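Local structure of fiber protein (Human adenovirus 14, 3F0Y) at residues Thr16-Gln29 against Ser94-Met107. The protein forms the trimeric knob at the tip of the adenovirus fibre, which probably attaches the virus to receptors on the host cell. Numbering follows the deposited sequence.
Sequences TLWTGVNPTEANCQ and SLKTPLNHKSGQNM
The indole of Trp18 stands against the turn 103-106. Lys102 CB lies 3.9 Å above one ring face, toward the rim, beside Thr16 CG2. Gly20 CA sits over the centre of the opposite face. At the ring edge are the carbonyl oxygens of Gly104 and Asn106. Trp18 NE1 gives a bent hydrogen bond (137° at H) to Asn106 O, 3.1 Å away, and reaches it from above the carbonyl plane. Ser103 N binds the same oxygen from the opposite face, within the type II' turn. Trp18 CG lies between the backbone N and the carbonyl carbon (chi1 75°), which swings the indole back over Gly20.

The His101 imidazole meets Thr16 edge-on. Its ND1 gives a nearly straight bond (170°) to Thr16 O at 2.8 Å, with the oxygen in the ring plane. NE2 bonds to Thr113 N, so both ring nitrogens are held.

Leu17 crosses Leu99 at about a right angle, CG 3.7 Å from Leu99 CB. Leu99 CD2 presses on Thr19 CG2 at 3.4 Å, a tight fit. Val21 N bonds to Gln105 O at 2.8 Å. Farther along, Asn27 lays its amide against Leu95 CD1, while its OD1 bonds to Leu41 N.

Lys102 NZ bonds to Gly104 O and forms a salt bridge to Asp207 of the second subunit. The turn thus lies at the trimer interface. Trp18 and Asn100 form an antiparallel hydrogen-bonded pair on the outer side of strand 16-18, whose other side pairs with strand 39-48. The arrangement joins a long loop to an edge strand of the antiparallel beta-sandwich of the adenovirus fibre knob.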
ATOM      1  N   THR A  16      10.361   2.935  14.161  1.00 22.88           N
ATOM      2  CA  THR A  16       9.518   4.033  13.706  1.00 22.65           C
ATOM      3  C   THR A  16      10.230   5.366  13.915  1.00 22.36           C
ATOM      4  O   THR A  16      10.830   5.597  14.962  1.00 22.16           O
ATOM      5  CB  THR A  16       8.185   4.064  14.477  1.00 22.50           C
ATOM      6  OG1 THR A  16       7.407   2.913  14.132  1.00 22.56           O
ATOM      7  CG2 THR A  16       7.389   5.323  14.153  1.00 22.67           C
ATOM      8  N   LEU A  17      10.173   6.222  12.899  1.00 22.05           N
ATOM      9  CA  LEU A  17      10.598   7.611  13.005  1.00 21.95           C
ATOM     10  C   LEU A  17       9.404   8.443  12.564  1.00 21.72           C
ATOM     11  O   LEU A  17       8.987   8.357  11.410  1.00 21.66           O
ATOM     12  CB  LEU A  17      11.803   7.870  12.099  1.00 21.89           C
ATOM     13  CG  LEU A  17      12.456   9.251  12.168  1.00 22.09           C
ATOM     14  CD1 LEU A  17      12.969   9.539  13.572  1.00 22.39           C
ATOM     15  CD2 LEU A  17      13.584   9.353  11.149  1.00 22.13           C
ATOM     16  N   TRP A  18       8.835   9.226  13.478  1.00 21.42           N
ATOM     17  CA  TRP A  18       7.574   9.908  13.187  1.00 21.37           C
ATOM     18  C   TRP A  18       7.409  11.263  13.873  1.00 21.35           C
ATOM     19  O   TRP A  18       8.263  11.689  14.650  1.00 21.28           O
ATOM     20  CB  TRP A  18       6.390   8.972  13.497  1.00 20.95           C
ATOM     21  CG  TRP A  18       6.061   8.765  14.951  1.00 20.71           C
ATOM     22  CD1 TRP A  18       6.843   9.056  16.031  1.00 20.47           C
ATOM     23  CD2 TRP A  18       4.858   8.187  15.476  1.00 20.39           C
ATOM     24  NE1 TRP A  18       6.197   8.717  17.191  1.00 20.31           N
ATOM     25  CE2 TRP A  18       4.978   8.174  16.881  1.00 20.41           C
ATOM     26  CE3 TRP A  18       3.689   7.686  14.892  1.00 20.33           C
ATOM     27  CZ2 TRP A  18       3.973   7.676  17.713  1.00 20.36           C
ATOM     28  CZ3 TRP A  18       2.690   7.192  15.718  1.00 20.50           C
ATOM     29  CH2 TRP A  18       2.841   7.191  17.117  1.00 20.49           C
ATOM     30  N   THR A  19       6.299  11.926  13.559  1.00 21.48           N
ATOM     31  CA  THR A  19       5.956  13.234  14.115  1.00 21.67           C
ATOM     32  C   THR A  19       5.147  13.127  15.405  1.00 21.97           C
ATOM     33  O   THR A  19       4.929  14.129  16.088  1.00 22.02           O
ATOM     34  CB  THR A  19       5.084  14.018  13.121  1.00 21.64           C
ATOM     35  OG1 THR A  19       3.929  13.233  12.794  1.00 20.98           O
ATOM     36  CG2 THR A  19       5.859  14.338  11.855  1.00 21.42           C
ATOM     37  N   GLY A  20       4.687  11.917  15.721  1.00 22.17           N
ATOM     38  CA  GLY A  20       3.722  11.706  16.792  1.00 22.38           C
ATOM     39  C   GLY A  20       2.314  11.866  16.249  1.00 22.63           C
ATOM     40  O   GLY A  20       2.123  12.369  15.137  1.00 22.53           O
ATOM     41  N   VAL A  21       1.330  11.439  17.033  1.00 22.98           N
ATOM     42  CA  VAL A  21      -0.071  11.498  16.624  1.00 23.31           C
ATOM     43  C   VAL A  21      -0.702  12.826  17.041  1.00 23.70           C
ATOM     44  O   VAL A  21      -0.625  13.213  18.207  1.00 23.80           O
ATOM     45  CB  VAL A  21      -0.882  10.342  17.244  1.00 23.29           C
ATOM     46  CG1 VAL A  21      -2.329  10.395  16.785  1.00 23.14           C
ATOM     47  CG2 VAL A  21      -0.256   9.004  16.886  1.00 23.19           C
ATOM     48  N   ASN A  22      -1.318  13.510  16.078  1.00 24.12           N
ATOM     49  CA  ASN A  22      -2.050  14.756  16.316  1.00 24.30           C
ATOM     50  C   ASN A  22      -1.358  15.687  17.316  1.00 24.56           C
ATOM     51  O   ASN A  22      -1.817  15.837  18.454  1.00 24.69           O
ATOM     52  CB  ASN A  22      -3.483  14.446  16.770  1.00 24.35           C
ATOM     53  CG  ASN A  22      -4.380  15.675  16.769  1.00 24.49           C
ATOM     54  OD1 ASN A  22      -4.361  16.475  15.830  1.00 25.11           O
ATOM     55  ND2 ASN A  22      -5.179  15.826  17.821  1.00 24.77           N
ATOM     56  N   PRO A  23      -0.241  16.309  16.898  1.00 24.79           N
ATOM     57  CA  PRO A  23       0.442  17.266  17.771  1.00 24.90           C
ATOM     58  C   PRO A  23      -0.493  18.388  18.216  1.00 25.05           C
ATOM     59  O   PRO A  23      -1.406  18.759  17.478  1.00 25.11           O
ATOM     60  CB  PRO A  23       1.565  17.820  16.887  1.00 24.89           C
ATOM     61  CG  PRO A  23       1.768  16.803  15.825  1.00 24.93           C
ATOM     62  CD  PRO A  23       0.441  16.155  15.600  1.00 24.78           C
ATOM     63  N   THR A  24      -0.271  18.910  19.419  1.00 25.24           N
ATOM     64  CA  THR A  24      -1.113  19.974  19.967  1.00 25.31           C
ATOM     65  C   THR A  24      -1.114  21.202  19.060  1.00 25.28           C
ATOM     66  O   THR A  24      -2.173  21.730  18.721  1.00 25.41           O
ATOM     67  CB  THR A  24      -0.647  20.383  21.379  1.00 25.38           C
ATOM     68  OG1 THR A  24      -0.714  19.250  22.251  1.00 26.19           O
ATOM     69  CG2 THR A  24      -1.519  21.500  21.939  1.00 25.41           C
ATOM     70  N   GLU A  25       0.081  21.636  18.664  1.00 25.20           N
ATOM     71  CA  GLU A  25       0.243  22.807  17.811  1.00 25.11           C
ATOM     72  C   GLU A  25       0.696  22.411  16.413  1.00 24.94           C
ATOM     73  O   GLU A  25       1.265  21.337  16.213  1.00 24.99           O
ATOM     74  CB  GLU A  25       1.269  23.765  18.423  1.00 25.35           C
ATOM     75  CG  GLU A  25       0.921  24.256  19.828  1.00 25.99           C
ATOM     76  CD  GLU A  25      -0.421  24.967  19.898  1.00 27.10           C
ATOM     77  OE1 GLU A  25      -0.787  25.668  18.930  1.00 28.07           O
ATOM     78  OE2 GLU A  25      -1.112  24.826  20.930  1.00 28.44           O
ATOM     79  N   ALA A  26       0.444  23.294  15.450  1.00 24.61           N
ATOM     80  CA  ALA A  26       0.928  23.112  14.086  1.00 24.26           C
ATOM     81  C   ALA A  26       2.446  22.935  14.088  1.00 23.96           C
ATOM     82  O   ALA A  26       3.167  23.706  14.727  1.00 23.85           O
ATOM     83  CB  ALA A  26       0.531  24.303  13.223  1.00 24.20           C
ATOM     84  N   ASN A  27       2.920  21.906  13.387  1.00 23.67           N
ATOM     85  CA  ASN A  27       4.348  21.586  13.325  1.00 23.53           C
ATOM     86  C   ASN A  27       4.951  21.833  11.943  1.00 23.47           C
ATOM     87  O   ASN A  27       6.133  21.563  11.720  1.00 23.25           O
ATOM     88  CB  ASN A  27       4.583  20.125  13.740  1.00 23.38           C
ATOM     89  CG  ASN A  27       3.960  19.120  12.772  1.00 23.12           C
ATOM     90  OD1 ASN A  27       3.324  19.495  11.788  1.00 22.05           O
ATOM     91  ND2 ASN A  27       4.140  17.835  13.059  1.00 23.04           N
ATOM     92  N   CYS A  28       4.139  22.353  11.027  1.00 23.56           N
ATOM     93  CA  CYS A  28       4.518  22.441   9.624  1.00 23.75           C
ATOM     94  C   CYS A  28       4.054  23.752   8.992  1.00 23.86           C
ATOM     95  O   CYS A  28       2.923  24.188   9.210  1.00 23.88           O
ATOM     96  CB  CYS A  28       3.923  21.252   8.866  1.00 23.70           C
ATOM     97  SG  CYS A  28       4.311  21.197   7.111  1.00 23.64           S
ATOM     98  N   GLN A  29       4.944  24.377   8.226  1.00 24.17           N
ATOM     99  CA  GLN A  29       4.601  25.541   7.414  1.00 24.39           C
ATOM    100  C   GLN A  29       4.534  25.108   5.951  1.00 24.48           C
ATOM    101  O   GLN A  29       5.543  25.100   5.242  1.00 24.32           O
ATOM    102  CB  GLN A  29       5.624  26.665   7.606  1.00 24.35           C
ATOM    103  CG  GLN A  29       5.271  27.948   6.856  1.00 24.47           C
ATOM    104  CD  GLN A  29       6.206  29.102   7.174  1.00 24.84           C
ATOM    105  OE1 GLN A  29       6.803  29.161   8.249  1.00 25.93           O
ATOM    106  NE2 GLN A  29       6.330  30.032   6.234  1.00 25.54           N
ATOM    107  N   SER A  94       9.626  22.140   5.380  1.00 23.12           N
ATOM    108  CA  SER A  94       8.267  22.532   5.733  1.00 23.00           C
ATOM    109  C   SER A  94       7.962  22.132   7.174  1.00 22.90           C
ATOM    110  O   SER A  94       7.369  22.906   7.929  1.00 22.83           O
ATOM    111  CB  SER A  94       7.262  21.873   4.786  1.00 22.94           C
ATOM    112  OG  SER A  94       7.624  22.095   3.436  1.00 22.82           O
ATOM    113  N   LEU A  95       8.374  20.920   7.540  1.00 22.85           N
ATOM    114  CA  LEU A  95       8.240  20.421   8.906  1.00 22.80           C
ATOM    115  C   LEU A  95       9.275  21.104   9.793  1.00 22.73           C
ATOM    116  O   LEU A  95      10.470  21.057   9.504  1.00 22.43           O
ATOM    117  CB  LEU A  95       8.437  18.902   8.938  1.00 22.78           C
ATOM    118  CG  LEU A  95       8.300  18.187  10.286  1.00 22.76           C
ATOM    119  CD1 LEU A  95       6.906  18.349  10.869  1.00 22.67           C
ATOM    120  CD2 LEU A  95       8.650  16.712  10.125  1.00 22.81           C
ATOM    121  N   LYS A  96       8.807  21.729  10.872  1.00 22.83           N
ATOM    122  CA  LYS A  96       9.660  22.548  11.736  1.00 22.96           C
ATOM    123  C   LYS A  96      10.017  21.878  13.063  1.00 23.13           C
ATOM    124  O   LYS A  96      10.783  22.436  13.850  1.00 23.34           O
ATOM    125  CB  LYS A  96       8.983  23.895  12.005  1.00 22.83           C
ATOM    126  CG  LYS A  96       8.651  24.688  10.744  1.00 22.61           C
ATOM    127  CD  LYS A  96       9.883  24.910   9.879  1.00 22.34           C
ATOM    128  CE  LYS A  96       9.620  25.881   8.752  1.00 22.28           C
ATOM    129  NZ  LYS A  96      10.852  26.083   7.942  1.00 21.87           N
ATOM    130  N   THR A  97       9.462  20.692  13.306  1.00 23.34           N
ATOM    131  CA  THR A  97       9.778  19.902  14.489  1.00 23.31           C
ATOM    132  C   THR A  97      10.485  18.622  14.044  1.00 23.40           C
ATOM    133  O   THR A  97       9.968  17.905  13.187  1.00 23.48           O
ATOM    134  CB  THR A  97       8.504  19.528  15.263  1.00 23.39           C
ATOM    135  OG1 THR A  97       7.786  20.720  15.606  1.00 23.88           O
ATOM    136  CG2 THR A  97       8.849  18.760  16.533  1.00 23.35           C
ATOM    137  N   PRO A  98      11.668  18.328  14.621  1.00 23.31           N
ATOM    138  CA  PRO A  98      12.368  17.099  14.246  1.00 23.21           C
ATOM    139  C   PRO A  98      11.542  15.841  14.501  1.00 23.13           C
ATOM    140  O   PRO A  98      10.692  15.825  15.394  1.00 23.18           O
ATOM    141  CB  PRO A  98      13.605  17.103  15.149  1.00 23.23           C
ATOM    142  CG  PRO A  98      13.782  18.506  15.568  1.00 23.33           C
ATOM    143  CD  PRO A  98      12.418  19.099  15.627  1.00 23.39           C
ATOM    144  N   LEU A  99      11.790  14.804  13.710  1.00 23.01           N
ATOM    145  CA  LEU A  99      11.179  13.504  13.938  1.00 22.94           C
ATOM    146  C   LEU A  99      11.936  12.786  15.050  1.00 22.88           C
ATOM    147  O   LEU A  99      13.121  13.043  15.274  1.00 22.93           O
ATOM    148  CB  LEU A  99      11.220  12.652  12.668  1.00 22.91           C
ATOM    149  CG  LEU A  99      10.564  13.233  11.414  1.00 22.92           C
ATOM    150  CD1 LEU A  99      10.924  12.390  10.198  1.00 22.86           C
ATOM    151  CD2 LEU A  99       9.053  13.327  11.583  1.00 22.71           C
ATOM    152  N   ASN A 100      11.241  11.895  15.743  1.00 22.69           N
ATOM    153  CA  ASN A 100      11.873  11.007  16.710  1.00 22.69           C
ATOM    154  C   ASN A 100      11.131   9.673  16.729  1.00 22.64           C
ATOM    155  O   ASN A 100      10.187   9.470  15.962  1.00 22.51           O
ATOM    156  CB  ASN A 100      11.905  11.655  18.099  1.00 22.62           C
ATOM    157  CG  ASN A 100      13.113  11.222  18.922  1.00 22.67           C
ATOM    158  OD1 ASN A 100      13.316  10.034  19.171  1.00 22.73           O
ATOM    159  ND2 ASN A 100      13.915  12.188  19.351  1.00 22.40           N
ATOM    160  N   HIS A 101      11.565   8.765  17.596  1.00 22.56           N
ATOM    161  CA  HIS A 101      10.991   7.427  17.664  1.00 22.52           C
ATOM    162  C   HIS A 101       9.624   7.401  18.334  1.00 22.53           C
ATOM    163  O   HIS A 101       9.163   8.406  18.878  1.00 22.64           O
ATOM    164  CB  HIS A 101      11.954   6.487  18.392  1.00 22.44           C
ATOM    165  CG  HIS A 101      13.222   6.236  17.641  1.00 22.16           C
ATOM    166  ND1 HIS A 101      13.234   5.845  16.320  1.00 21.58           N
ATOM    167  CD2 HIS A 101      14.518   6.308  18.025  1.00 22.12           C
ATOM    168  CE1 HIS A 101      14.483   5.693  15.921  1.00 22.12           C
ATOM    169  NE2 HIS A 101      15.281   5.968  16.937  1.00 21.94           N
ATOM    170  N   LYS A 102       8.977   6.240  18.275  1.00 22.55           N
ATOM    171  CA  LYS A 102       7.682   6.039  18.911  1.00 22.60           C
ATOM    172  C   LYS A 102       7.821   6.033  20.430  1.00 22.68           C
ATOM    173  O   LYS A 102       8.708   5.383  20.980  1.00 22.54           O
ATOM    174  CB  LYS A 102       7.046   4.724  18.443  1.00 22.53           C
ATOM    175  CG  LYS A 102       5.665   4.453  19.032  1.00 22.53           C
ATOM    176  CD  LYS A 102       5.060   3.173  18.481  1.00 22.47           C
ATOM    177  CE  LYS A 102       3.910   2.672  19.348  1.00 22.18           C
ATOM    178  NZ  LYS A 102       2.766   3.622  19.394  1.00 21.94           N
ATOM    179  N   SER A 103       6.944   6.779  21.089  1.00 22.86           N
ATOM    180  CA  SER A 103       6.813   6.746  22.540  1.00 23.09           C
ATOM    181  C   SER A 103       5.333   6.893  22.856  1.00 23.17           C
ATOM    182  O   SER A 103       4.836   8.000  23.070  1.00 23.30           O
ATOM    183  CB  SER A 103       7.627   7.868  23.186  1.00 23.17           C
ATOM    184  OG  SER A 103       7.448   7.875  24.591  1.00 23.44           O
ATOM    185  N   GLY A 104       4.627   5.767  22.862  1.00 23.34           N
ATOM    186  CA  GLY A 104       3.173   5.783  22.902  1.00 23.42           C
ATOM    187  C   GLY A 104       2.637   6.440  21.639  1.00 23.55           C
ATOM    188  O   GLY A 104       3.055   6.096  20.530  1.00 23.58           O
ATOM    189  N   GLN A 105       1.732   7.402  21.806  1.00 23.68           N
ATOM    190  CA  GLN A 105       1.169   8.152  20.680  1.00 23.80           C
ATOM    191  C   GLN A 105       1.990   9.399  20.344  1.00 24.00           C
ATOM    192  O   GLN A 105       1.607  10.182  19.470  1.00 23.92           O
ATOM    193  CB  GLN A 105      -0.275   8.558  20.990  1.00 23.77           C
ATOM    194  CG  GLN A 105      -1.201   7.382  21.260  1.00 23.70           C
ATOM    195  CD  GLN A 105      -1.365   6.481  20.052  1.00 23.55           C
ATOM    196  OE1 GLN A 105      -1.065   5.288  20.108  1.00 23.53           O
ATOM    197  NE2 GLN A 105      -1.830   7.051  18.950  1.00 22.89           N
ATOM    198  N   ASN A 106       3.119   9.569  21.027  1.00 24.15           N
ATOM    199  CA  ASN A 106       3.948  10.761  20.898  1.00 24.37           C
ATOM    200  C   ASN A 106       5.342  10.416  20.407  1.00 24.50           C
ATOM    201  O   ASN A 106       5.683   9.243  20.249  1.00 24.55           O
ATOM    202  CB  ASN A 106       4.048  11.463  22.253  1.00 24.43           C
ATOM    203  CG  ASN A 106       2.692  11.731  22.870  1.00 24.69           C
ATOM    204  OD1 ASN A 106       1.756  12.146  22.186  1.00 24.99           O
ATOM    205  ND2 ASN A 106       2.580  11.495  24.173  1.00 25.35           N
ATOM    206  N   MET A 107       6.145  11.447  20.169  1.00 24.73           N
ATOM    207  CA  MET A 107       7.549  11.266  19.829  1.00 24.91           C
ATOM    208  C   MET A 107       8.360  11.005  21.092  1.00 25.20           C
ATOM    209  O   MET A 107       8.041  11.528  22.162  1.00 25.15           O
ATOM    210  CB  MET A 107       8.101  12.515  19.146  1.00 24.88           C
ATOM    211  CG  MET A 107       7.459  12.840  17.819  1.00 24.76           C
ATOM    212  SD  MET A 107       8.215  14.290  17.067  1.00 24.62           S
ATOM    213  CE  MET A 107       7.564  15.584  18.120  1.00 24.60           C
TER
HETATM  214  O   HOH W   1       6.668  24.539   2.877  1.00 23.02           O